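Local coordinates for protein putative mannose-6-phosphate isomerase YvyI (PDB 1QWR) that probably catalyses the zinc-dependent interconversion of D-mannose 6-phosphate and D-fructose 6-phosphate, as a type 1 mannose-6-phosphate isomerase, at residues Glu268-Cys273 with His296-Ala301; Gly280-Glu285 with Ala301-Phe306. One frame throughout, in Å; residues are numbered along the deposited sequence.

Contact 1. Residues Glu268-Cys273 with His296-Ala301; sequences ESFLIC and HFILPA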
loop_
_atom_site.group_PDB
_atom_site.type_symbol
_atom_site.label_atom_id
_atom_site.label_comp_id
_atom_site.label_asym_id
_atom_site.label_seq_id
_atom_site.Cartn_x
_atom_site.Cartn_y
_atom_site.Cartn_z
ATOM N N GLU A 268 -4.286 -14.583 -13.144
ATOM C CA GLU A 268 -4.991 -13.303 -13.102
ATOM C C GLU A 268 -4.511 -12.427 -14.256
ATOM O O GLU A 268 -3.663 -12.836 -15.053
ATOM C CB GLU A 268 -4.719 -12.579 -11.774
ATOM C CG GLU A 268 -5.128 -13.346 -10.505
ATOM C CD GLU A 268 -6.614 -13.684 -10.455
ATOM O OE1 GLU A 268 -7.433 -12.865 -10.924
ATOM O OE2 GLU A 268 -6.964 -14.772 -9.933
ATOM N N SER A 269 -5.037 -11.212 -14.337
ATOM C CA SER A 269 -4.611 -10.296 -15.397
ATOM C C SER A 269 -3.129 -9.955 -15.223
ATOM O O SER A 269 -2.413 -9.737 -16.192
ATOM C CB SER A 269 -5.459 -9.035 -15.362
ATOM O OG SER A 269 -6.771 -9.365 -15.780
ATOM N N PHE A 270 -2.700 -9.866 -13.971
ATOM C CA PHE A 270 -1.298 -9.644 -13.609
ATOM C C PHE A 270 -1.231 -9.702 -12.087
ATOM O O PHE A 270 -2.248 -9.504 -11.415
ATOM C CB PHE A 270 -0.772 -8.294 -14.116
ATOM C CG PHE A 270 -1.544 -7.111 -13.620
ATOM C CD1 PHE A 270 -1.160 -6.435 -12.454
ATOM C CD2 PHE A 270 -2.648 -6.651 -14.334
ATOM C CE1 PHE A 270 -1.868 -5.311 -12.013
ATOM C CE2 PHE A 270 -3.363 -5.540 -13.903
ATOM C CZ PHE A 270 -2.979 -4.862 -12.743
ATOM N N LEU A 271 -0.056 -9.996 -11.538
ATOM C CA LEU A 271 0.094 -10.051 -10.077
ATOM C C LEU A 271 1.148 -9.058 -9.644
ATOM O O LEU A 271 2.213 -8.995 -10.256
ATOM C CB LEU A 271 0.538 -11.448 -9.625
ATOM C CG LEU A 271 -0.443 -12.602 -9.830
ATOM C CD1 LEU A 271 0.175 -13.885 -9.238
ATOM C CD2 LEU A 271 -1.788 -12.284 -9.162
ATOM N N ILE A 272 0.838 -8.287 -8.610
ATOM C CA ILE A 272 1.750 -7.311 -8.021
ATOM C C ILE A 272 2.365 -8.037 -6.819
ATOM O O ILE A 272 1.625 -8.469 -5.925
ATOM C CB ILE A 272 0.994 -6.082 -7.518
ATOM C CG1 ILE A 272 0.397 -5.332 -8.703
ATOM C CG2 ILE A 272 1.942 -5.198 -6.660
ATOM C CD1 ILE A 272 -0.609 -4.229 -8.310
ATOM N N CYS A 273 3.701 -8.115 -6.767
ATOM C CA CYS A 273 4.399 -8.859 -5.721
ATOM C C CYS A 273 5.494 -8.083 -4.993
ATOM O O CYS A 273 6.306 -7.405 -5.638
ATOM C CB CYS A 273 5.052 -10.117 -6.336
ATOM S SG CYS A 273 3.932 -11.117 -7.372
ATOM N N HIS A 296 10.349 -5.895 -5.634
ATOM C CA HIS A 296 8.955 -5.640 -5.979
ATOM C C HIS A 296 8.879 -5.936 -7.471
ATOM O O HIS A 296 9.746 -5.490 -8.250
ATOM C CB HIS A 296 8.591 -4.190 -5.695
ATOM C CG HIS A 296 8.734 -3.828 -4.253
ATOM N ND1 HIS A 296 7.847 -4.258 -3.283
ATOM C CD2 HIS A 296 9.699 -3.136 -3.605
ATOM C CE1 HIS A 296 8.264 -3.842 -2.096
ATOM N NE2 HIS A 296 9.388 -3.161 -2.263
ATOM N N PHE A 297 7.858 -6.680 -7.875
ATOM C CA PHE A 297 7.738 -7.032 -9.281
ATOM C C PHE A 297 6.329 -7.384 -9.675
ATOM O O PHE A 297 5.458 -7.653 -8.824
ATOM C CB PHE A 297 8.673 -8.207 -9.618
ATOM C CG PHE A 297 8.409 -9.461 -8.812
ATOM C CD1 PHE A 297 7.596 -10.490 -9.315
ATOM C CD2 PHE A 297 8.992 -9.620 -7.570
ATOM C CE1 PHE A 297 7.378 -11.672 -8.569
ATOM C CE2 PHE A 297 8.786 -10.790 -6.810
ATOM C CZ PHE A 297 7.978 -11.826 -7.308
ATOM N N ILE A 298 6.111 -7.368 -10.982
ATOM C CA ILE A 298 4.827 -7.713 -11.548
ATOM C C ILE A 298 4.989 -8.971 -12.377
ATOM O O ILE A 298 5.956 -9.101 -13.139
ATOM C CB ILE A 298 4.309 -6.559 -12.447
ATOM C CG1 ILE A 298 3.832 -5.408 -11.563
ATOM C CG2 ILE A 298 3.188 -7.064 -13.368
ATOM C CD1 ILE A 298 3.464 -4.162 -12.350
ATOM N N LEU A 299 4.083 -9.935 -12.173
ATOM C CA LEU A 299 4.077 -11.132 -12.985
ATOM C C LEU A 299 2.976 -10.808 -14.008
ATOM O O LEU A 299 1.792 -10.632 -13.649
ATOM C CB LEU A 299 3.692 -12.390 -12.162
ATOM C CG LEU A 299 4.689 -12.742 -11.044
ATOM C CD1 LEU A 299 4.206 -13.959 -10.219
ATOM C CD2 LEU A 299 6.051 -13.029 -11.671
ATOM N N PRO A 300 3.350 -10.724 -15.290
ATOM C CA PRO A 300 2.460 -10.414 -16.415
ATOM C C PRO A 300 1.367 -11.432 -16.697
ATOM O O PRO A 300 1.398 -12.556 -16.184
ATOM C CB PRO A 300 3.434 -10.259 -17.587
ATOM C CG PRO A 300 4.486 -11.237 -17.268
ATOM C CD PRO A 300 4.711 -11.027 -15.774
ATOM N N ALA A 301 0.398 -11.013 -17.513
ATOM C CA ALA A 301 -0.730 -11.853 -17.910
ATOM C C ALA A 301 -0.307 -13.223 -18.416
ATOM O O ALA A 301 -0.870 -14.241 -18.001
ATOM C CB ALA A 301 -1.552 -11.145 -18.990
HETATM O O HOH W 1 -3.634 -14.645 -17.034
#
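F297 sets CG between its backbone N and carbonyl carbon (chi1 59°), which brings the ring across to the neighbouring strand, where C273 holds SG beside its own backbone N (chi1 -50°). The two residues face each other as a cross-strand pair. C273 CB stands over one face of the F297 ring, 3.6 Å from the centroid and only 16° off the normal, which defines a CH-pi contact. The sulfur approaches obliquely, with SG 3.7 Å from CE1 of F297, a Cys sulfur-aromatic contact. L299 closes the group: its CG lies in the ring plane at the F297 edge, and its CD1 is 4.0 Å from C273 SG. On the sheet face that carries C273, F297 and L299, L271 CD1 meets L299 CD1 at 4.1 Å. With an alanine at F297, C273 CB would probably lose the aromatic surface it rests on, and a gap would open toward F10 and L314.

The backbone evidence is an antiparallel pairing of strand 271-276 with strand 296-299. L271 with L299 and C273 with F297 are hydrogen-bonded pairs, each with two bonds; that from C273 N to F297 O is 2.7 Å. Between them I272 and I298 form a non-hydrogen-bonded pair, their CG1 atoms 4.5 Å apart on the other face, where both touch I44. Strand 296-299 also bonds to L11 and I9 of strand 9-17, and I272 to S317 of strand 312-318, so each strand has a partner along both edges; the pair itself lies in the cupin domain. The imidazole of H296 is held by S274 OG and Y31 OH. Across the strand pair, four backbone bonds satisfy the N-H and C=O groups of L271, C273, F297 and L299, while their side chains cohere through apolar, CH-pi and sulfur-aromatic contacts.

Contact 2. Residues Gly280-Glu285 with Ala301-Phe306; sequences GLLKYE and AQMPDF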
loop_
_atom_site.group_PDB
_atom_site.type_symbol
_atom_site.label_atom_id
_atom_site.label_comp_id
_atom_site.label_asym_id
_atom_site.label_seq_id
_atom_site.Cartn_x
_atom_site.Cartn_y
_atom_site.Cartn_z
ATOM N N GLY A 280 14.623 -16.306 -2.137
ATOM C CA GLY A 280 14.254 -17.518 -2.831
ATOM C C GLY A 280 14.600 -17.446 -4.300
ATOM O O GLY A 280 15.096 -16.425 -4.798
ATOM N N LEU A 281 14.307 -18.529 -4.997
ATOM C CA LEU A 281 14.613 -18.624 -6.407
ATOM C C LEU A 281 13.328 -18.895 -7.200
ATOM O O LEU A 281 12.615 -19.875 -6.960
ATOM C CB LEU A 281 15.650 -19.745 -6.620
ATOM C CG LEU A 281 16.346 -19.778 -7.990
ATOM C CD1 LEU A 281 17.119 -18.492 -8.191
ATOM C CD2 LEU A 281 17.287 -20.979 -8.096
ATOM N N LEU A 282 13.027 -17.998 -8.139
ATOM C CA LEU A 282 11.846 -18.172 -8.976
ATOM C C LEU A 282 12.321 -18.840 -10.270
ATOM O O LEU A 282 13.244 -18.353 -10.941
ATOM C CB LEU A 282 11.203 -16.807 -9.276
ATOM C CG LEU A 282 9.847 -16.841 -9.988
ATOM C CD1 LEU A 282 9.131 -15.516 -9.757
ATOM C CD2 LEU A 282 10.049 -17.076 -11.466
ATOM N N LYS A 283 11.699 -19.962 -10.614
ATOM C CA LYS A 283 12.078 -20.679 -11.825
ATOM C C LYS A 283 10.875 -20.876 -12.728
ATOM O O LYS A 283 9.778 -21.171 -12.261
ATOM C CB LYS A 283 12.681 -22.036 -11.460
ATOM C CG LYS A 283 13.813 -21.908 -10.460
ATOM C CD LYS A 283 14.838 -23.016 -10.610
ATOM C CE LYS A 283 14.307 -24.346 -10.132
ATOM N NZ LYS A 283 15.390 -25.372 -10.193
ATOM N N TYR A 284 11.078 -20.685 -14.023
ATOM C CA TYR A 284 10.005 -20.879 -14.998
ATOM C C TYR A 284 10.660 -21.208 -16.332
ATOM O O TYR A 284 11.656 -20.580 -16.729
ATOM C CB TYR A 284 9.133 -19.626 -15.111
ATOM C CG TYR A 284 9.832 -18.426 -15.667
ATOM C CD1 TYR A 284 9.675 -18.059 -17.007
ATOM C CD2 TYR A 284 10.645 -17.645 -14.859
ATOM C CE1 TYR A 284 10.318 -16.925 -17.520
ATOM C CE2 TYR A 284 11.294 -16.523 -15.355
ATOM C CZ TYR A 284 11.128 -16.167 -16.689
ATOM O OH TYR A 284 11.813 -15.074 -17.182
ATOM N N GLU A 285 10.094 -22.199 -17.014
ATOM C CA GLU A 285 10.644 -22.669 -18.274
ATOM C C GLU A 285 12.129 -22.927 -18.005
ATOM O O GLU A 285 12.457 -23.552 -16.998
ATOM C CB GLU A 285 10.409 -21.630 -19.379
ATOM C CG GLU A 285 8.923 -21.292 -19.518
ATOM C CD GLU A 285 8.552 -20.708 -20.864
ATOM O OE1 GLU A 285 9.231 -19.760 -21.321
ATOM O OE2 GLU A 285 7.566 -21.199 -21.458
ATOM N N ALA A 301 0.398 -11.013 -17.513
ATOM C CA ALA A 301 -0.730 -11.853 -17.910
ATOM C C ALA A 301 -0.307 -13.223 -18.416
ATOM O O ALA A 301 -0.870 -14.241 -18.001
ATOM C CB ALA A 301 -1.552 -11.145 -18.990
ATOM N N GLN A 302 0.678 -13.247 -19.313
ATOM C CA GLN A 302 1.150 -14.508 -19.894
ATOM C C GLN A 302 2.298 -15.195 -19.153
ATOM O O GLN A 302 3.000 -16.034 -19.718
ATOM C CB GLN A 302 1.537 -14.285 -21.362
ATOM C CG GLN A 302 0.410 -13.676 -22.211
ATOM C CD GLN A 302 -0.955 -14.314 -21.967
ATOM O OE1 GLN A 302 -1.083 -15.544 -21.862
ATOM N NE2 GLN A 302 -1.996 -13.477 -21.897
HETATM N N MSE A 303 2.500 -14.842 -17.887
HETATM C CA MSE A 303 3.562 -15.470 -17.118
HETATM C C MSE A 303 3.361 -16.991 -17.136
HETATM O O MSE A 303 2.248 -17.476 -16.869
HETATM C CB MSE A 303 3.486 -14.983 -15.666
HETATM C CG MSE A 303 4.548 -15.587 -14.756
HETATM SE SE MSE A 303 6.375 -15.033 -15.209
HETATM C CE MSE A 303 7.247 -16.425 -14.096
ATOM N N PRO A 304 4.418 -17.763 -17.470
ATOM C CA PRO A 304 4.293 -19.223 -17.494
ATOM C C PRO A 304 4.183 -19.768 -16.062
ATOM O O PRO A 304 4.536 -19.082 -15.093
ATOM C CB PRO A 304 5.602 -19.691 -18.140
ATOM C CG PRO A 304 6.115 -18.496 -18.877
ATOM C CD PRO A 304 5.715 -17.322 -18.021
ATOM N N ASP A 305 3.693 -20.994 -15.920
ATOM C CA ASP A 305 3.627 -21.574 -14.590
ATOM C C ASP A 305 5.064 -21.541 -14.080
ATOM O O ASP A 305 6.026 -21.658 -14.858
ATOM C CB ASP A 305 3.095 -23.007 -14.639
ATOM C CG ASP A 305 1.596 -23.060 -14.916
ATOM O OD1 ASP A 305 0.976 -21.993 -15.118
ATOM O OD2 ASP A 305 1.036 -24.175 -14.930
ATOM N N PHE A 306 5.215 -21.371 -12.777
ATOM C CA PHE A 306 6.541 -21.253 -12.187
ATOM C C PHE A 306 6.618 -21.857 -10.790
ATOM O O PHE A 306 5.614 -22.291 -10.236
ATOM C CB PHE A 306 6.916 -19.766 -12.110
ATOM C CG PHE A 306 5.980 -18.936 -11.256
ATOM C CD1 PHE A 306 6.329 -18.580 -9.951
ATOM C CD2 PHE A 306 4.757 -18.503 -11.766
ATOM C CE1 PHE A 306 5.462 -17.796 -9.161
ATOM C CE2 PHE A 306 3.884 -17.723 -10.995
ATOM C CZ PHE A 306 4.238 -17.372 -9.694
HETATM O O HOH W 2 7.508 -22.862 -16.830
#
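Y284 and M303, the latter present as selenomethionine, make the tight part of this contact. M303 CE lies over one face of the Y284 ring, 3.6 Å from CG and displaced toward the rim. SE sits farther out above the same ring, 4.8 Å from its centroid and 7° off the normal, a Met-aromatic arrangement. A bend at chi2 (66°) in the M303 side chain turns this end toward the tyrosine. The methyl also reaches L282 CD2 at 3.9 Å, and L282 CG meets F306 CD1 at an equal distance. F306 CB packs against Y284 CB at 3.7 Å. These residues lie where the 301-306 loop enters strand 306-309, which pairs antiparallel with strand 278-284 in a four-stranded sheet of the cupin domain; backbone bonds between K283 and T307 continue that pairing. Toward solvent the fit is looser. The exposed E285 lays its carboxylate end across the P304 ring, with CD 3.8 Å from CG of the proline, and makes no hydrogen bond to the loop. A water bridges the two backbones, accepting from E285 N at 2.7 Å and donating to D305 O.

In the fold
Contacts 1 and 2 have centres about 11 Å apart and share A301, the residue at which strand 296-299 has given way to the loop leading into strand 306-309. Their segments alternate along the chain: 268-273, 280-285, 296-301, then 301-306. Each contact belongs to a different group of strands in the cupin domain. Contact 1 joins 271-276 to 296-299, whereas contact 2 lies at one end of the antiparallel pair 278-284 and 306-309. The groups touch directly through L299 CD1 and F306 CZ, 3.5 Å apart, so the buried side chains L299 and F306 join the two strand groups, away from the zinc site.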